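Local coordinates for uncharacterized protein (PDB 3MFN) that is of unknown function but belongs to the DUF5618 family and folds into a compact, mostly helical domain, at residues 41-52 with 65-76. Sequence-based numbering, arbitrary orientation.
Sequences YLNNAKDILRDK and YVKMAGHTAYSG
An antiparallel helical hairpin, tightly closed by small residues and interlocked knobs-into-holes, brings A45 against A69 and A73. The axes of 41-52 and 65-76 come within 7.6 Å, their N-to-C directions 167° apart, and no hydrogen bond links the two segments. Near the middle A45 CB lies 3.3 Å from A69 O and also meets the methyl of A73, while A69 CB touches L49 CG at 3.6 Å. I48 is the knob among Y65, M68, A69 and T72; its CG2, anti to the backbone N, comes to the edge of the Y65 ring, 3.8 Å from CD1. Over one face of that ring stands K52 CB, 3.5 Å from the centroid and nearly on its normal, a CH-pi contact. Were Y65 reduced to an alanine, K52 CB would probably lose its aromatic face and a gap open beside I48 CG2. T72 answers as a knob among Y41, N44, A45 and I48: its hydroxyl is turned back to M68 O (OG1 to O 2.7 Å), which leaves CG2 to face Y41 O. At the other end Y41 CB rests 3.4 Å from G76 CA, and a CB on G76 would probably run into it. On one flank, L42, L49 and A73 reach helix 132-153, L49 and A73 also touch helix 107-126, and L49 and V66 share Y60 of strand 59-60, in the connection between the two helices.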
# COMPACT_ATOMS: atom_id res chain seq x y z
N TYR A 41 -14.14 -15.51 2.58
CA TYR A 41 -13.18 -14.76 3.41
C TYR A 41 -13.11 -13.31 2.91
O TYR A 41 -13.13 -12.36 3.71
CB TYR A 41 -11.77 -15.36 3.36
CG TYR A 41 -11.46 -16.55 4.23
CD1 TYR A 41 -10.53 -16.45 5.23
CD2 TYR A 41 -12.03 -17.80 4.00
CE1 TYR A 41 -10.18 -17.52 6.01
CE2 TYR A 41 -11.68 -18.95 4.82
CZ TYR A 41 -10.75 -18.77 5.82
OH TYR A 41 -10.31 -19.77 6.64
N LEU A 42 -12.98 -13.15 1.61
CA LEU A 42 -12.89 -11.80 1.03
C LEU A 42 -14.11 -10.96 1.31
O LEU A 42 -13.98 -9.80 1.70
CB LEU A 42 -12.62 -11.88 -0.47
CG LEU A 42 -12.24 -10.61 -1.23
CD1 LEU A 42 -11.05 -9.84 -0.59
CD2 LEU A 42 -11.91 -10.98 -2.72
N ASN A 43 -15.29 -11.52 1.11
CA ASN A 43 -16.52 -10.79 1.37
C ASN A 43 -16.78 -10.56 2.81
O ASN A 43 -17.31 -9.47 3.20
CB ASN A 43 -17.71 -11.48 0.69
CG ASN A 43 -17.61 -11.35 -0.85
OD1 ASN A 43 -17.22 -10.27 -1.35
ND2 ASN A 43 -17.91 -12.41 -1.58
N ASN A 44 -16.38 -11.51 3.65
CA ASN A 44 -16.44 -11.26 5.09
C ASN A 44 -15.60 -10.06 5.43
O ASN A 44 -16.01 -9.23 6.19
CB ASN A 44 -15.94 -12.45 5.93
CG ASN A 44 -16.97 -13.55 6.10
OD1 ASN A 44 -16.71 -14.49 6.83
ND2 ASN A 44 -18.11 -13.45 5.46
N ALA A 45 -14.39 -10.01 4.88
CA ALA A 45 -13.49 -8.90 5.07
C ALA A 45 -14.11 -7.56 4.65
O ALA A 45 -13.98 -6.55 5.35
CB ALA A 45 -12.13 -9.11 4.33
N LYS A 46 -14.78 -7.52 3.51
CA LYS A 46 -15.45 -6.27 3.08
C LYS A 46 -16.58 -5.92 4.05
O LYS A 46 -16.78 -4.75 4.40
CB LYS A 46 -16.00 -6.45 1.68
CG LYS A 46 -14.90 -6.60 0.63
CD LYS A 46 -15.51 -6.84 -0.76
CE LYS A 46 -14.40 -6.80 -1.86
NZ LYS A 46 -14.92 -7.33 -3.18
N ASP A 47 -17.30 -6.94 4.55
CA ASP A 47 -18.40 -6.66 5.48
C ASP A 47 -17.88 -6.10 6.79
O ASP A 47 -18.52 -5.22 7.38
CB ASP A 47 -19.24 -7.89 5.78
CG ASP A 47 -20.11 -8.33 4.60
OD1 ASP A 47 -20.39 -7.51 3.69
OD2 ASP A 47 -20.59 -9.47 4.64
N ILE A 48 -16.76 -6.62 7.26
CA ILE A 48 -16.18 -6.13 8.50
C ILE A 48 -15.83 -4.64 8.32
O ILE A 48 -16.06 -3.82 9.19
CB ILE A 48 -14.86 -6.96 8.87
CG1 ILE A 48 -15.19 -8.40 9.31
CG2 ILE A 48 -14.01 -6.20 9.99
CD1 ILE A 48 -13.95 -9.27 9.30
N LEU A 49 -15.22 -4.28 7.18
CA LEU A 49 -14.88 -2.88 6.97
C LEU A 49 -16.15 -2.02 6.93
O LEU A 49 -16.20 -0.96 7.53
CB LEU A 49 -14.01 -2.69 5.70
CG LEU A 49 -12.53 -3.19 5.73
CD1 LEU A 49 -11.87 -3.08 4.35
CD2 LEU A 49 -11.69 -2.42 6.71
N ARG A 50 -17.18 -2.48 6.24
CA ARG A 50 -18.46 -1.71 6.17
C ARG A 50 -19.07 -1.56 7.52
O ARG A 50 -19.51 -0.47 7.87
CB ARG A 50 -19.45 -2.40 5.23
CG ARG A 50 -20.87 -1.80 5.17
CD ARG A 50 -21.87 -2.77 4.50
NE ARG A 50 -22.13 -3.91 5.37
CZ ARG A 50 -22.47 -5.13 4.94
NH1 ARG A 50 -22.66 -5.37 3.64
NH2 ARG A 50 -22.65 -6.13 5.81
N ASP A 51 -19.13 -2.66 8.29
CA ASP A 51 -19.88 -2.68 9.54
C ASP A 51 -19.10 -2.13 10.75
O ASP A 51 -19.69 -1.54 11.60
CB ASP A 51 -20.36 -4.11 9.81
CG ASP A 51 -21.43 -4.56 8.78
OD1 ASP A 51 -22.06 -3.65 8.20
OD2 ASP A 51 -21.57 -5.77 8.49
N LYS A 52 -17.76 -2.27 10.77
CA LYS A 52 -16.97 -1.94 11.96
C LYS A 52 -15.70 -1.15 11.66
O LYS A 52 -14.98 -0.78 12.57
CB LYS A 52 -16.53 -3.21 12.69
CG LYS A 52 -17.59 -4.34 12.87
CD LYS A 52 -18.64 -4.02 13.86
CE LYS A 52 -19.23 -5.32 14.47
NZ LYS A 52 -19.20 -6.46 13.52
N TYR A 65 -10.18 -3.30 13.31
CA TYR A 65 -10.99 -3.95 12.29
C TYR A 65 -10.35 -3.89 10.94
O TYR A 65 -10.53 -4.80 10.13
CB TYR A 65 -12.40 -3.36 12.29
CG TYR A 65 -13.17 -3.80 13.52
CD1 TYR A 65 -13.69 -5.07 13.59
CD2 TYR A 65 -13.36 -2.96 14.61
CE1 TYR A 65 -14.38 -5.50 14.69
CE2 TYR A 65 -14.05 -3.38 15.75
CZ TYR A 65 -14.56 -4.65 15.75
OH TYR A 65 -15.26 -5.14 16.77
N VAL A 66 -9.55 -2.87 10.71
CA VAL A 66 -8.71 -2.86 9.52
C VAL A 66 -7.72 -4.02 9.52
O VAL A 66 -7.56 -4.75 8.53
CB VAL A 66 -7.92 -1.56 9.35
CG1 VAL A 66 -7.06 -1.76 8.12
CG2 VAL A 66 -8.87 -0.39 9.17
N LYS A 67 -7.11 -4.26 10.66
CA LYS A 67 -6.25 -5.43 10.84
C LYS A 67 -6.94 -6.79 10.60
O LYS A 67 -6.46 -7.64 9.85
CB LYS A 67 -5.58 -5.41 12.21
CG LYS A 67 -4.54 -4.33 12.35
CD LYS A 67 -4.14 -4.12 13.79
CE LYS A 67 -3.09 -3.04 13.95
NZ LYS A 67 -2.84 -2.67 15.38
N MSE A 68 -8.13 -6.93 11.16
CA MSE A 68 -8.94 -8.13 11.09
C MSE A 68 -9.40 -8.40 9.69
O MSE A 68 -9.29 -9.55 9.19
CB MSE A 68 -10.21 -7.87 12.01
CG MSE A 68 -10.93 -9.07 12.31
SE MSE A 68 -12.47 -8.83 13.41
CE MSE A 68 -11.78 -7.90 14.92
N ALA A 69 -9.85 -7.32 9.02
CA ALA A 69 -10.25 -7.41 7.63
C ALA A 69 -9.11 -7.75 6.75
O ALA A 69 -9.23 -8.56 5.86
CB ALA A 69 -10.93 -6.13 7.13
N GLY A 70 -7.98 -7.10 6.94
CA GLY A 70 -6.83 -7.46 6.16
C GLY A 70 -6.40 -8.89 6.28
O GLY A 70 -6.04 -9.54 5.28
N HIS A 71 -6.33 -9.38 7.52
CA HIS A 71 -5.90 -10.73 7.77
C HIS A 71 -6.86 -11.74 7.12
O HIS A 71 -6.43 -12.69 6.39
CB HIS A 71 -5.81 -10.99 9.26
CG HIS A 71 -5.38 -12.37 9.57
ND1 HIS A 71 -4.12 -12.82 9.27
CD2 HIS A 71 -6.09 -13.45 10.01
CE1 HIS A 71 -4.04 -14.11 9.57
NE2 HIS A 71 -5.21 -14.49 10.07
N THR A 72 -8.16 -11.47 7.28
CA THR A 72 -9.18 -12.31 6.74
C THR A 72 -9.12 -12.36 5.19
O THR A 72 -9.14 -13.49 4.57
CB THR A 72 -10.57 -11.85 7.22
OG1 THR A 72 -10.58 -11.88 8.63
CG2 THR A 72 -11.71 -12.79 6.74
N ALA A 73 -9.06 -11.19 4.56
CA ALA A 73 -8.92 -11.14 3.09
C ALA A 73 -7.67 -11.86 2.59
O ALA A 73 -7.75 -12.67 1.68
CB ALA A 73 -8.93 -9.69 2.57
N TYR A 74 -6.52 -11.58 3.19
CA TYR A 74 -5.30 -12.24 2.87
C TYR A 74 -5.36 -13.76 3.09
O TYR A 74 -4.90 -14.52 2.21
CB TYR A 74 -4.14 -11.67 3.66
CG TYR A 74 -2.78 -12.25 3.25
CD1 TYR A 74 -2.27 -12.01 1.99
CD2 TYR A 74 -2.02 -13.00 4.15
CE1 TYR A 74 -1.05 -12.51 1.63
CE2 TYR A 74 -0.77 -13.47 3.80
CZ TYR A 74 -0.31 -13.23 2.53
OH TYR A 74 0.87 -13.73 2.15
N SER A 75 -5.96 -14.21 4.19
CA SER A 75 -6.11 -15.64 4.50
C SER A 75 -7.01 -16.30 3.42
O SER A 75 -6.81 -17.46 3.05
CB SER A 75 -6.72 -15.82 5.90
OG SER A 75 -5.81 -15.31 6.88
N GLY A 76 -7.96 -15.53 2.90
CA GLY A 76 -8.78 -16.01 1.78
C GLY A 76 -7.96 -16.36 0.57
O GLY A 76 -8.09 -17.44 -0.02